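Protein ShdD (PDB 7AE5) takes part in the non-oxidative decarboxylation and detoxification of phenolic derivatives under anaerobic conditions, although its precise biochemical role is unknown. Local coordinates at residues H4-D9 / Y26-C31. Numbering follows the deposited sequence.
Sequences HRCGSD and YVCEKC. With ZN (zinc ion), chain Z.
The guanidinium of Arg-5 meets Cys-31 edge-on, with both acceptors close to its plane. NE points almost straight at Cys-31 SG (3.4 Å, 170° at the hydrogen), while NH2 bonds Cys-31 O at 2.8 Å, approaching tilted from the carbonyl plane. A bend at chi3 (87°) swings the planar end round to this side-on grip, which arginine's several N-H groups suit; NH1 turns elsewhere, to Gly-274 O of the phenolic acid decarboxylase chain. The same Cys-31 SG binds the zinc ion, as do those of Cys-6 and Cys-28, each at 2.3 Å; Cys-3 supplies the fourth sulfur, soft thiolates being strong zinc ligands. Cys-28 ends the strand, and its SG accepts a bond from Cys-31 N (3.3 Å); in the other loop, Ser-8 N donates to Cys-6 SG. On the flank, Ser-8 CB touches Lys-30 CE at 4.0 Å; the small serine probably leaves room for the lysine's aliphatic part, whose NZ continues to Asp-51 in a salt bridge. Two CxxC pairs thus form a Cys4 zinc site tying the N-terminal loop to the turn after strand 24-28. Four thiolates round a zinc dication would leave the cluster formally about -2, largely on the sulfurs, which the N-H donors, cationic Arg-5 among them, probably temper.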
ATOM      1  N   HIS H   4      50.513  -8.922 -10.496  1.00 66.74           N
ATOM      2  CA  HIS H   4      49.325  -9.209 -11.293  1.00 68.59           C
ATOM      3  C   HIS H   4      48.193  -8.221 -11.043  1.00 65.91           C
ATOM      4  O   HIS H   4      47.298  -8.102 -11.886  1.00 61.29           O
ATOM      5  CB  HIS H   4      48.839 -10.632 -11.013  1.00 65.55           C
ATOM      6  CG  HIS H   4      49.839 -11.690 -11.360  1.00 66.09           C
ATOM      7  ND1 HIS H   4      50.862 -12.053 -10.511  1.00 64.33           N
ATOM      8  CD2 HIS H   4      49.975 -12.462 -12.464  1.00 67.26           C
ATOM      9  CE1 HIS H   4      51.584 -13.004 -11.077  1.00 65.71           C
ATOM     10  NE2 HIS H   4      51.068 -13.270 -12.262  1.00 67.86           N
ATOM     11  N   ARG H   5      48.212  -7.509  -9.918  1.00 67.93           N
ATOM     12  CA  ARG H   5      47.113  -6.621  -9.560  1.00 61.45           C
ATOM     13  C   ARG H   5      47.308  -5.206 -10.098  1.00 58.29           C
ATOM     14  O   ARG H   5      46.398  -4.642 -10.711  1.00 49.86           O
ATOM     15  CB  ARG H   5      46.944  -6.585  -8.039  1.00 57.09           C
ATOM     16  CG  ARG H   5      46.006  -5.497  -7.548  1.00 49.01           C
ATOM     17  CD  ARG H   5      45.328  -5.908  -6.256  1.00 44.49           C
ATOM     18  NE  ARG H   5      46.131  -5.570  -5.087  1.00 39.24           N
ATOM     19  CZ  ARG H   5      45.793  -5.862  -3.839  1.00 35.59           C
ATOM     20  NH1 ARG H   5      44.673  -6.509  -3.560  1.00 38.10           N
ATOM     21  NH2 ARG H   5      46.599  -5.500  -2.846  1.00 30.98           N
ATOM     22  N   CYS H   6      48.482  -4.619  -9.875  1.00 54.50           N
ATOM     23  CA  CYS H   6      48.736  -3.238 -10.256  1.00 47.45           C
ATOM     24  C   CYS H   6      49.795  -3.092 -11.340  1.00 53.26           C
ATOM     25  O   CYS H   6      50.073  -1.966 -11.765  1.00 45.02           O
ATOM     26  CB  CYS H   6      49.137  -2.421  -9.023  1.00 39.97           C
ATOM     27  SG  CYS H   6      50.849  -2.635  -8.523  1.00 48.36           S
ATOM     28  N   GLY H   7      50.387  -4.192 -11.802  1.00 45.37           N
ATOM     29  CA  GLY H   7      51.325  -4.159 -12.904  1.00 49.78           C
ATOM     30  C   GLY H   7      52.713  -3.658 -12.574  1.00 50.78           C
ATOM     31  O   GLY H   7      53.553  -3.577 -13.479  1.00 51.68           O
ATOM     32  N   SER H   8      52.990  -3.325 -11.317  1.00 64.17           N
ATOM     33  CA  SER H   8      54.296  -2.792 -10.959  1.00 61.05           C
ATOM     34  C   SER H   8      55.374  -3.867 -11.061  1.00 62.00           C
ATOM     35  O   SER H   8      55.135  -5.049 -10.796  1.00 61.14           O
ATOM     36  CB  SER H   8      54.267  -2.219  -9.543  1.00 54.34           C
ATOM     37  OG  SER H   8      55.547  -2.286  -8.942  1.00 51.58           O
ATOM     38  N   ASP H   9      56.570  -3.440 -11.456  1.00 68.33           N
ATOM     39  CA  ASP H   9      57.748  -4.297 -11.447  1.00 68.42           C
ATOM     40  C   ASP H   9      58.479  -4.254 -10.109  1.00 64.21           C
ATOM     41  O   ASP H   9      59.441  -5.005  -9.916  1.00 64.34           O
ATOM     42  CB  ASP H   9      58.697  -3.899 -12.586  1.00 71.47           C
ATOM     43  CG  ASP H   9      59.892  -4.829 -12.707  1.00 74.52           C
ATOM     44  OD1 ASP H   9      59.684  -6.061 -12.689  1.00 75.88           O
ATOM     45  OD2 ASP H   9      61.034  -4.331 -12.822  1.00 79.54           O
ATOM     46  N   TYR H  26      56.060 -14.077  -3.610  1.00 51.91           N
ATOM     47  CA  TYR H  26      56.421 -12.728  -4.012  1.00 51.67           C
ATOM     48  C   TYR H  26      55.391 -11.742  -3.482  1.00 51.33           C
ATOM     49  O   TYR H  26      54.243 -12.101  -3.211  1.00 51.07           O
ATOM     50  CB  TYR H  26      56.524 -12.626  -5.537  1.00 51.96           C
ATOM     51  CG  TYR H  26      57.418 -13.688  -6.132  1.00 52.88           C
ATOM     52  CD1 TYR H  26      58.799 -13.581  -6.053  1.00 53.03           C
ATOM     53  CD2 TYR H  26      56.881 -14.807  -6.755  1.00 54.05           C
ATOM     54  CE1 TYR H  26      59.622 -14.553  -6.588  1.00 54.04           C
ATOM     55  CE2 TYR H  26      57.696 -15.784  -7.293  1.00 55.33           C
ATOM     56  CZ  TYR H  26      59.064 -15.652  -7.206  1.00 55.16           C
ATOM     57  OH  TYR H  26      59.879 -16.623  -7.741  1.00 56.54           O
ATOM     58  N   VAL H  27      55.816 -10.490  -3.323  1.00 47.55           N
ATOM     59  CA  VAL H  27      54.951  -9.435  -2.807  1.00 48.08           C
ATOM     60  C   VAL H  27      55.276  -8.131  -3.522  1.00 48.57           C
ATOM     61  O   VAL H  27      56.448  -7.793  -3.729  1.00 48.97           O
ATOM     62  CB  VAL H  27      55.082  -9.281  -1.274  1.00 49.28           C
ATOM     63  CG1 VAL H  27      56.530  -9.021  -0.870  1.00 49.96           C
ATOM     64  CG2 VAL H  27      54.158  -8.177  -0.758  1.00 50.93           C
ATOM     65  N   CYS H  28      54.232  -7.408  -3.912  1.00 45.64           N
ATOM     66  CA  CYS H  28      54.389  -6.113  -4.555  1.00 46.10           C
ATOM     67  C   CYS H  28      54.660  -5.044  -3.506  1.00 48.64           C
ATOM     68  O   CYS H  28      53.972  -4.978  -2.484  1.00 50.09           O
ATOM     69  CB  CYS H  28      53.133  -5.771  -5.356  1.00 44.77           C
ATOM     70  SG  CYS H  28      53.095  -4.100  -6.020  1.00 45.32           S
ATOM     71  N   GLU H  29      55.670  -4.211  -3.755  1.00 58.53           N
ATOM     72  CA  GLU H  29      56.012  -3.151  -2.817  1.00 61.27           C
ATOM     73  C   GLU H  29      55.157  -1.903  -2.994  1.00 62.83           C
ATOM     74  O   GLU H  29      55.254  -0.986  -2.174  1.00 65.54           O
ATOM     75  CB  GLU H  29      57.494  -2.789  -2.944  1.00 61.41           C
ATOM     76  CG  GLU H  29      58.437  -3.889  -2.475  1.00 60.45           C
ATOM     77  CD  GLU H  29      59.752  -3.351  -1.944  1.00 61.47           C
ATOM     78  OE1 GLU H  29      59.726  -2.514  -1.017  1.00 63.42           O
ATOM     79  OE2 GLU H  29      60.815  -3.768  -2.451  1.00 60.44           O
ATOM     80  N   LYS H  30      54.323  -1.848  -4.032  1.00 50.90           N
ATOM     81  CA  LYS H  30      53.433  -0.709  -4.215  1.00 51.94           C
ATOM     82  C   LYS H  30      52.050  -0.955  -3.614  1.00 51.96           C
ATOM     83  O   LYS H  30      51.517  -0.090  -2.912  1.00 54.47           O
ATOM     84  CB  LYS H  30      53.306  -0.364  -5.703  1.00 49.34           C
ATOM     85  CG  LYS H  30      52.963   1.095  -5.959  1.00 50.63           C
ATOM     86  CD  LYS H  30      51.899   1.248  -7.034  1.00 47.47           C
ATOM     87  CE  LYS H  30      52.498   1.193  -8.427  1.00 45.45           C
ATOM     88  NZ  LYS H  30      51.536   1.677  -9.456  1.00 42.99           N
ATOM     89  N   CYS H  31      51.462  -2.125  -3.868  1.00 51.31           N
ATOM     90  CA  CYS H  31      50.089  -2.401  -3.459  1.00 50.59           C
ATOM     91  C   CYS H  31      49.962  -3.600  -2.525  1.00 50.89           C
ATOM     92  O   CYS H  31      48.836  -4.003  -2.204  1.00 49.96           O
ATOM     93  CB  CYS H  31      49.203  -2.604  -4.691  1.00 46.67           C
ATOM     94  SG  CYS H  31      49.295  -4.250  -5.418  1.00 43.74           S
TER
HETATM   95 ZN    ZN Z 701      50.996  -4.384  -6.996  1.00 40.24          ZN